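Local coordinates for protein putative Nitroreductase (Anabaena variabilis ATCC 29413, PDB 3EO7) that binds flavin mononucleotide and probably works as an oxidoreductase of the nitroreductase family, at residues A[39-44]-A[125-130]; A[149-154]-A[208-213]; A[312-317]-A[402-407]. All blocks are in the same frame, centred on the assembly; numbering follows the deposited sequence.

Interactions 1 and 2 belong to one half of the chain: 125-130 runs along a strand of the seven-stranded antiparallel sheet, and 208-213 leaves that same sheet after 205-207, one of its two outermost strands. Their centres are 23 Å and their nearest atoms about 11 Å apart. Interaction 3 lies in the other half, against strand 405-411 of the mixed sheet; its centre is 43 Å from that of interaction 1, across the middle of the chain, and 34 Å from that of interaction 2. The flavin is bound by residues of both halves, S102 and R335 among them. Interaction 1 comes within about 12 Å of it, measured from the side chain of C130; interactions 2 and 3 lie away from the flavin site.

Interaction 1 (A[39-44]-A[125-130]). With ACT (acetate ion), chain J.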
# COMPACT_ATOMS: atom_id res chain seq x y z
N PRO A 39 -12.55 -5.81 -13.21
CA PRO A 39 -11.33 -5.93 -12.40
C PRO A 39 -11.10 -7.32 -11.80
O PRO A 39 -10.78 -7.47 -10.62
CB PRO A 39 -11.57 -4.84 -11.33
CG PRO A 39 -13.02 -4.92 -11.09
CD PRO A 39 -13.67 -5.28 -12.41
N PHE A 40 -11.27 -8.34 -12.62
CA PHE A 40 -11.03 -9.71 -12.21
C PHE A 40 -10.43 -10.42 -13.42
O PHE A 40 -10.77 -10.08 -14.55
CB PHE A 40 -12.35 -10.43 -11.85
CG PHE A 40 -13.26 -9.66 -10.92
CD1 PHE A 40 -13.00 -9.59 -9.55
CD2 PHE A 40 -14.37 -9.00 -11.42
CE1 PHE A 40 -13.86 -8.89 -8.69
CE2 PHE A 40 -15.21 -8.29 -10.57
CZ PHE A 40 -14.93 -8.23 -9.21
N LYS A 41 -9.61 -11.45 -13.19
CA LYS A 41 -9.07 -12.26 -14.28
C LYS A 41 -9.88 -13.54 -14.47
O LYS A 41 -10.32 -14.17 -13.50
CB LYS A 41 -7.61 -12.64 -14.06
CG LYS A 41 -6.65 -11.45 -14.05
CD LYS A 41 -5.19 -11.83 -14.07
CE LYS A 41 -4.73 -12.55 -15.33
NZ LYS A 41 -3.23 -12.63 -15.43
N GLU A 42 -10.05 -13.94 -15.73
CA GLU A 42 -10.75 -15.18 -16.09
C GLU A 42 -9.75 -16.24 -16.51
O GLU A 42 -8.77 -15.94 -17.20
CB GLU A 42 -11.68 -14.96 -17.28
CG GLU A 42 -12.64 -13.83 -17.10
CD GLU A 42 -13.70 -14.11 -16.07
OE1 GLU A 42 -13.71 -15.23 -15.49
OE2 GLU A 42 -14.53 -13.20 -15.84
N TYR A 43 -9.97 -17.46 -16.06
CA TYR A 43 -9.14 -18.60 -16.47
C TYR A 43 -10.04 -19.67 -17.09
O TYR A 43 -11.10 -20.01 -16.56
CB TYR A 43 -8.35 -19.15 -15.31
CG TYR A 43 -7.29 -18.22 -14.88
CD1 TYR A 43 -7.57 -17.18 -14.00
CD2 TYR A 43 -5.99 -18.32 -15.37
CE1 TYR A 43 -6.61 -16.31 -13.61
CE2 TYR A 43 -5.02 -17.45 -14.97
CZ TYR A 43 -5.35 -16.42 -14.10
OH TYR A 43 -4.39 -15.56 -13.71
N LYS A 44 -9.66 -20.12 -18.26
CA LYS A 44 -10.45 -21.12 -18.96
C LYS A 44 -9.89 -22.50 -18.62
O LYS A 44 -10.58 -23.50 -18.75
CB LYS A 44 -10.43 -20.87 -20.48
N LEU A 125 1.27 -22.43 -9.90
CA LEU A 125 0.69 -21.11 -9.89
C LEU A 125 -0.80 -21.09 -9.65
O LEU A 125 -1.56 -21.85 -10.25
CB LEU A 125 0.97 -20.42 -11.24
CG LEU A 125 2.42 -20.50 -11.71
CD1 LEU A 125 2.50 -19.96 -13.19
CD2 LEU A 125 3.37 -19.78 -10.73
N TYR A 126 -1.21 -20.21 -8.76
CA TYR A 126 -2.61 -20.02 -8.40
C TYR A 126 -2.98 -18.53 -8.46
O TYR A 126 -2.24 -17.67 -7.99
CB TYR A 126 -2.87 -20.49 -6.96
CG TYR A 126 -2.54 -21.94 -6.67
CD1 TYR A 126 -1.22 -22.36 -6.50
CD2 TYR A 126 -3.55 -22.87 -6.52
CE1 TYR A 126 -0.93 -23.67 -6.21
CE2 TYR A 126 -3.26 -24.18 -6.22
CZ TYR A 126 -1.96 -24.58 -6.08
OH TYR A 126 -1.73 -25.90 -5.81
N ASN A 127 -4.14 -18.23 -9.07
CA ASN A 127 -4.66 -16.88 -9.07
C ASN A 127 -5.78 -16.81 -8.03
O ASN A 127 -6.68 -17.66 -8.01
CB ASN A 127 -5.20 -16.50 -10.44
CG ASN A 127 -5.83 -15.12 -10.45
OD1 ASN A 127 -7.04 -15.02 -10.47
ND2 ASN A 127 -5.00 -14.06 -10.34
N TYR A 128 -5.76 -15.77 -7.22
CA TYR A 128 -6.82 -15.54 -6.23
C TYR A 128 -8.05 -14.87 -6.90
O TYR A 128 -7.97 -13.79 -7.43
CB TYR A 128 -6.32 -14.70 -5.04
CG TYR A 128 -7.45 -14.45 -4.05
CD1 TYR A 128 -8.08 -15.52 -3.40
CD2 TYR A 128 -7.93 -13.17 -3.82
CE1 TYR A 128 -9.18 -15.32 -2.57
CE2 TYR A 128 -9.00 -12.94 -2.94
CZ TYR A 128 -9.63 -14.02 -2.33
OH TYR A 128 -10.67 -13.75 -1.51
N GLN A 129 -9.17 -15.55 -6.83
CA GLN A 129 -10.42 -15.08 -7.41
C GLN A 129 -11.29 -14.44 -6.32
O GLN A 129 -11.90 -15.15 -5.52
CB GLN A 129 -11.15 -16.26 -8.02
CG GLN A 129 -10.48 -16.82 -9.23
CD GLN A 129 -10.76 -15.98 -10.45
OE1 GLN A 129 -11.92 -15.66 -10.72
NE2 GLN A 129 -9.73 -15.61 -11.19
N CYS A 130 -11.28 -13.12 -6.26
CA CYS A 130 -12.05 -12.34 -5.30
C CYS A 130 -13.54 -12.66 -5.38
O CYS A 130 -14.21 -12.74 -4.37
CB CYS A 130 -11.85 -10.83 -5.56
SG CYS A 130 -10.17 -10.22 -5.32
C ACT J . -12.62 -18.41 -13.93
O ACT J . -11.99 -17.57 -13.23
OXT ACT J . -13.24 -17.94 -14.91
CH3 ACT J . -12.62 -19.88 -13.67
O HOH W 1 -8.49 -12.51 -10.57
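Q129 NE2 spends both its hydrogens here: one goes to K41 O at 2.8 Å, almost straight (172° at the hydrogen), the other to N127 OD1, also at 2.8 Å but more bent. K41 O lies in the plane of the Q129 amide. Water 1, 2.9 Å away, can donate to N127 OD1 as well, and that water accepts from K41 N. Both backbone polar atoms of K41 are thus read by the end of strand 124-129, one directly and one through water.

The ring of Y43 packs alongside. Its CE1 reaches N127 OD1 at 3.4 Å, its OH rests 3.5 Å from N127 CB, and the tyrosine and asparagine side chains cross at about a right angle. N127 CG stands anti to the backbone N (chi1 177°), which brings the amide against CE1 and OH of the tyrosine, while N127 ND2 turns to E110 on strand 109-115. Y43 also stacks on Y138. At the other end of the loop, F40 CE1 touches C130 CB at 4.2 Å, a purely apolar contact. The amine of K41 is bonded to Y112 and E229. An acetate, probably from the crystallisation liquor, sits by the Y43 ring edge and takes a weak bond from Y43 N.

With a leucine in place of Q129, K41 O and N127 OD1 would probably each lose a donor, and R131 would be left without the carbonyl it holds.

The loop before strand 47-50 is held to strand 124-129 by polar bonds to the main chain of K41, with Y43 and F40 packing beside them. Since Q129 OE1 accepts from R131 NH2 while NE2 gives to two oxygens, a flipped amide would set like against like, which probably fixes its rotation.

Interaction 2 (A[149-154]-A[208-213]); sequences EACFWH and HLIGGF
I210 lays CD1 over one face of the H154 imidazole, 3.8 Å from the ring centroid and 19° off its normal, just beyond the Schellman motif that ends helix 144-150. With chi1 at -54° the isoleucine splits its branches: CG1 and CD1 go to the histidine, while CG2 lies 4.1 Å from C151 SG. That sulfur also touches F213 CB, at 4.0 Å, and A150 O comes within 3.3 Å of F213 CA. F152, the C-prime residue of the motif with its positive phi, points the edge of its ring at G212 O.

Further out, the motif's own bonds, F152 N to E149 O and W153 N to Q148 O, fix the turn. H154 then serves as N-cap of the next helix: ND1 takes the N-H of A156, and NE2 is hydrogen-bonded to C251 O, so the ring presented to I210 is held at both nitrogens. A150 pairs through its backbone with I214, and the F213 ring has R451 as a cation-pi partner. Between the backbones sits water 2, donating to G212 O at 2.7 Å and to C151 O at 3.1 Å.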
# COMPACT_ATOMS: atom_id res chain seq x y z
N GLU A 149 15.66 -17.91 -8.53
CA GLU A 149 16.62 -17.24 -9.44
C GLU A 149 16.18 -15.78 -9.73
O GLU A 149 17.00 -14.84 -9.71
CB GLU A 149 16.76 -18.07 -10.73
CG GLU A 149 17.44 -19.40 -10.50
CD GLU A 149 17.26 -20.40 -11.65
OE1 GLU A 149 16.34 -20.23 -12.48
OE2 GLU A 149 18.02 -21.39 -11.69
N ALA A 150 14.89 -15.60 -9.96
CA ALA A 150 14.32 -14.30 -10.27
C ALA A 150 14.46 -13.34 -9.10
O ALA A 150 14.52 -12.14 -9.29
CB ALA A 150 12.84 -14.43 -10.68
N CYS A 151 14.53 -13.88 -7.87
CA CYS A 151 14.72 -13.02 -6.68
C CYS A 151 16.15 -13.08 -6.11
O CYS A 151 16.36 -12.83 -4.92
CB CYS A 151 13.71 -13.42 -5.60
SG CYS A 151 11.97 -13.25 -6.11
N PHE A 152 17.12 -13.40 -6.95
CA PHE A 152 18.52 -13.44 -6.55
C PHE A 152 18.79 -14.37 -5.33
O PHE A 152 19.63 -14.09 -4.46
CB PHE A 152 19.03 -12.03 -6.29
CG PHE A 152 18.86 -11.10 -7.46
CD1 PHE A 152 19.76 -11.12 -8.50
CD2 PHE A 152 17.81 -10.18 -7.49
CE1 PHE A 152 19.63 -10.26 -9.56
CE2 PHE A 152 17.66 -9.34 -8.57
CZ PHE A 152 18.59 -9.38 -9.62
N TRP A 153 18.07 -15.48 -5.29
CA TRP A 153 18.22 -16.48 -4.23
C TRP A 153 18.03 -15.87 -2.84
O TRP A 153 18.77 -16.14 -1.90
CB TRP A 153 19.55 -17.22 -4.39
CG TRP A 153 19.57 -18.02 -5.62
CD1 TRP A 153 19.99 -17.62 -6.85
CD2 TRP A 153 19.10 -19.37 -5.77
NE1 TRP A 153 19.83 -18.64 -7.75
CE2 TRP A 153 19.29 -19.72 -7.11
CE3 TRP A 153 18.55 -20.31 -4.89
CZ2 TRP A 153 18.93 -20.98 -7.62
CZ3 TRP A 153 18.19 -21.56 -5.40
CH2 TRP A 153 18.41 -21.89 -6.74
N HIS A 154 17.00 -15.05 -2.72
CA HIS A 154 16.66 -14.41 -1.47
C HIS A 154 16.45 -15.48 -0.41
O HIS A 154 15.73 -16.47 -0.65
CB HIS A 154 15.38 -13.61 -1.64
CG HIS A 154 15.08 -12.69 -0.50
ND1 HIS A 154 14.67 -13.14 0.73
CD2 HIS A 154 15.09 -11.34 -0.43
CE1 HIS A 154 14.42 -12.10 1.51
NE2 HIS A 154 14.66 -11.00 0.83
N HIS A 208 7.54 -11.92 3.94
CA HIS A 208 8.85 -11.35 3.73
C HIS A 208 8.78 -10.61 2.42
O HIS A 208 8.58 -11.22 1.36
CB HIS A 208 9.89 -12.43 3.73
CG HIS A 208 10.14 -12.98 5.09
ND1 HIS A 208 11.25 -12.64 5.84
CD2 HIS A 208 9.39 -13.81 5.86
CE1 HIS A 208 11.18 -13.25 7.01
NE2 HIS A 208 10.06 -13.97 7.05
N LEU A 209 8.89 -9.29 2.51
CA LEU A 209 8.72 -8.44 1.36
C LEU A 209 9.96 -8.44 0.47
O LEU A 209 11.08 -8.23 0.97
CB LEU A 209 8.45 -7.03 1.83
CG LEU A 209 8.12 -6.00 0.78
CD1 LEU A 209 6.84 -6.40 -0.01
CD2 LEU A 209 7.94 -4.57 1.50
N ILE A 210 9.74 -8.72 -0.81
CA ILE A 210 10.80 -8.74 -1.82
C ILE A 210 10.42 -7.79 -2.97
O ILE A 210 9.61 -8.12 -3.85
CB ILE A 210 11.11 -10.17 -2.39
CG1 ILE A 210 11.43 -11.16 -1.26
CG2 ILE A 210 12.25 -10.12 -3.43
CD1 ILE A 210 11.72 -12.60 -1.74
N GLY A 211 11.00 -6.60 -2.95
CA GLY A 211 10.82 -5.65 -4.02
C GLY A 211 11.87 -5.72 -5.10
O GLY A 211 11.66 -5.16 -6.18
N GLY A 212 13.01 -6.31 -4.77
CA GLY A 212 14.15 -6.51 -5.64
C GLY A 212 14.13 -7.85 -6.34
O GLY A 212 14.46 -8.89 -5.76
N PHE A 213 13.69 -7.84 -7.59
CA PHE A 213 13.59 -9.07 -8.38
C PHE A 213 13.70 -8.70 -9.86
O PHE A 213 13.49 -7.55 -10.22
CB PHE A 213 12.27 -9.82 -8.08
CG PHE A 213 11.04 -8.96 -8.25
CD1 PHE A 213 10.53 -8.69 -9.52
CD2 PHE A 213 10.40 -8.43 -7.16
CE1 PHE A 213 9.40 -7.90 -9.67
CE2 PHE A 213 9.27 -7.63 -7.29
CZ PHE A 213 8.76 -7.36 -8.55
O HOH W 2 15.85 -10.03 -3.76
O HOH W 3 13.00 -9.35 2.59

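Interaction 3 (A[312-317]-A[402-407]); sequences STVSAP and KAQELR
V314 CG2 sits over one face of the Q404 side-chain amide, 3.9 Å from NE2, and the two side chains cross at about a right angle. Beyond CG the glutamine chain is extended, which carries the amide out under the valine. Its OE1 accepts a hydrogen bond from water 5, at 2.7 Å, which is shared with T313 OG1; water 6, which accepts from S315 N, can donate to it too. Another flat group stays within its own segment: R407 turns the edge of its guanidinium to E405 in a salt bridge and grips OE1 alone with both NE and NH2, each at 2.9 Å. NE comes nearly along the C-O axis of that oxygen, whereas NH2 approaches from above the carboxylate plane.

The backbones meet where strand 310-312 joins the edge of the mixed sheet beside strand 405-411. S312 and E405 form an antiparallel non-hydrogen-bonded pair, with both side chains on the same face. Q404 and E405 together face A400 in a G1 beta bulge, with Q404 at positive phi (56°). The bulge presents Q404 O to T313 N, 2.9 Å away; the bond is straight at the hydrogen (169°), but the donor stands 51° above the carbonyl plane. Water 4 donates to the same oxygen and is hydrogen-bonded to S312 OG, which closes an ST turn by accepting from V314 N.

T313 has its hydroxyl between backbone N and carbonyl carbon, and this places CG2 anti to the carbonyl carbon, against L406. CG2 meets L406 CG at 3.5 Å, and the leucine is backed by Y399 and by F347 of helix 347-358. On the polar side of the threonine, OG1 packs 3.4 Å from Q404 CB.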
# COMPACT_ATOMS: atom_id res chain seq x y z
N SER A 312 4.97 15.75 22.67
CA SER A 312 5.12 14.30 22.63
C SER A 312 3.85 13.64 22.09
O SER A 312 2.74 14.08 22.38
CB SER A 312 5.39 13.72 24.01
OG SER A 312 5.57 12.32 23.94
N THR A 313 4.04 12.58 21.32
CA THR A 313 2.95 11.77 20.81
C THR A 313 2.92 10.38 21.46
O THR A 313 2.15 9.52 21.05
CB THR A 313 3.08 11.60 19.30
OG1 THR A 313 4.34 10.97 18.99
CG2 THR A 313 2.92 12.96 18.60
N VAL A 314 3.73 10.16 22.51
CA VAL A 314 3.74 8.86 23.18
C VAL A 314 2.33 8.48 23.61
O VAL A 314 1.60 9.29 24.22
CB VAL A 314 4.74 8.82 24.33
CG1 VAL A 314 4.56 7.53 25.15
CG2 VAL A 314 6.17 8.93 23.76
N SER A 315 1.93 7.26 23.24
CA SER A 315 0.56 6.81 23.42
C SER A 315 0.41 5.41 23.99
O SER A 315 1.30 4.58 23.84
CB SER A 315 -0.08 6.78 22.02
OG SER A 315 -1.45 6.37 22.03
N ALA A 316 -0.70 5.18 24.69
CA ALA A 316 -1.14 3.84 25.08
C ALA A 316 -1.56 3.19 23.75
O ALA A 316 -1.96 3.90 22.80
CB ALA A 316 -2.33 3.92 26.05
N PRO A 317 -1.44 1.86 23.64
CA PRO A 317 -1.74 1.19 22.36
C PRO A 317 -3.22 0.96 22.13
O PRO A 317 -3.99 0.88 23.09
CB PRO A 317 -1.06 -0.17 22.50
CG PRO A 317 -1.12 -0.45 23.97
CD PRO A 317 -1.00 0.90 24.68
N LYS A 402 10.70 8.56 15.35
CA LYS A 402 11.70 7.99 16.24
C LYS A 402 11.63 8.69 17.59
O LYS A 402 11.60 8.06 18.64
CB LYS A 402 13.09 8.02 15.62
CG LYS A 402 13.23 7.23 14.36
CD LYS A 402 14.65 7.40 13.82
CE LYS A 402 14.93 6.42 12.68
NZ LYS A 402 14.00 6.58 11.56
N ALA A 403 11.57 10.01 17.59
CA ALA A 403 11.44 10.77 18.80
C ALA A 403 10.04 10.76 19.43
O ALA A 403 9.87 11.15 20.59
CB ALA A 403 11.83 12.26 18.51
N GLN A 404 9.06 10.38 18.62
CA GLN A 404 7.65 10.46 18.98
C GLN A 404 7.27 11.88 19.37
O GLN A 404 6.84 12.16 20.50
CB GLN A 404 7.23 9.42 20.02
CG GLN A 404 7.50 7.99 19.57
CD GLN A 404 6.66 6.99 20.35
OE1 GLN A 404 5.44 6.94 20.19
NE2 GLN A 404 7.31 6.17 21.19
N GLU A 405 7.44 12.77 18.41
CA GLU A 405 7.08 14.16 18.60
C GLU A 405 6.43 14.76 17.37
O GLU A 405 6.74 14.35 16.25
CB GLU A 405 8.33 14.98 18.86
CG GLU A 405 8.98 14.73 20.16
CD GLU A 405 10.26 15.53 20.34
OE1 GLU A 405 10.81 16.11 19.37
OE2 GLU A 405 10.74 15.50 21.47
N LEU A 406 5.55 15.73 17.62
CA LEU A 406 5.05 16.63 16.60
C LEU A 406 5.87 17.91 16.81
O LEU A 406 6.09 18.34 17.95
CB LEU A 406 3.57 16.96 16.76
CG LEU A 406 2.61 15.80 16.51
CD1 LEU A 406 1.17 16.13 16.98
CD2 LEU A 406 2.65 15.42 15.03
N ARG A 407 6.36 18.48 15.73
CA ARG A 407 7.14 19.74 15.79
C ARG A 407 6.36 20.75 14.94
O ARG A 407 6.15 20.50 13.76
CB ARG A 407 8.55 19.49 15.29
CG ARG A 407 9.22 18.39 16.12
CD ARG A 407 10.60 18.02 15.69
NE ARG A 407 11.12 16.97 16.57
CZ ARG A 407 12.15 16.17 16.29
NH1 ARG A 407 12.74 16.22 15.11
NH2 ARG A 407 12.55 15.27 17.18
O HOH W 4 8.10 12.05 22.98
O HOH W 5 4.26 8.39 18.25
O HOH W 6 3.61 5.66 21.59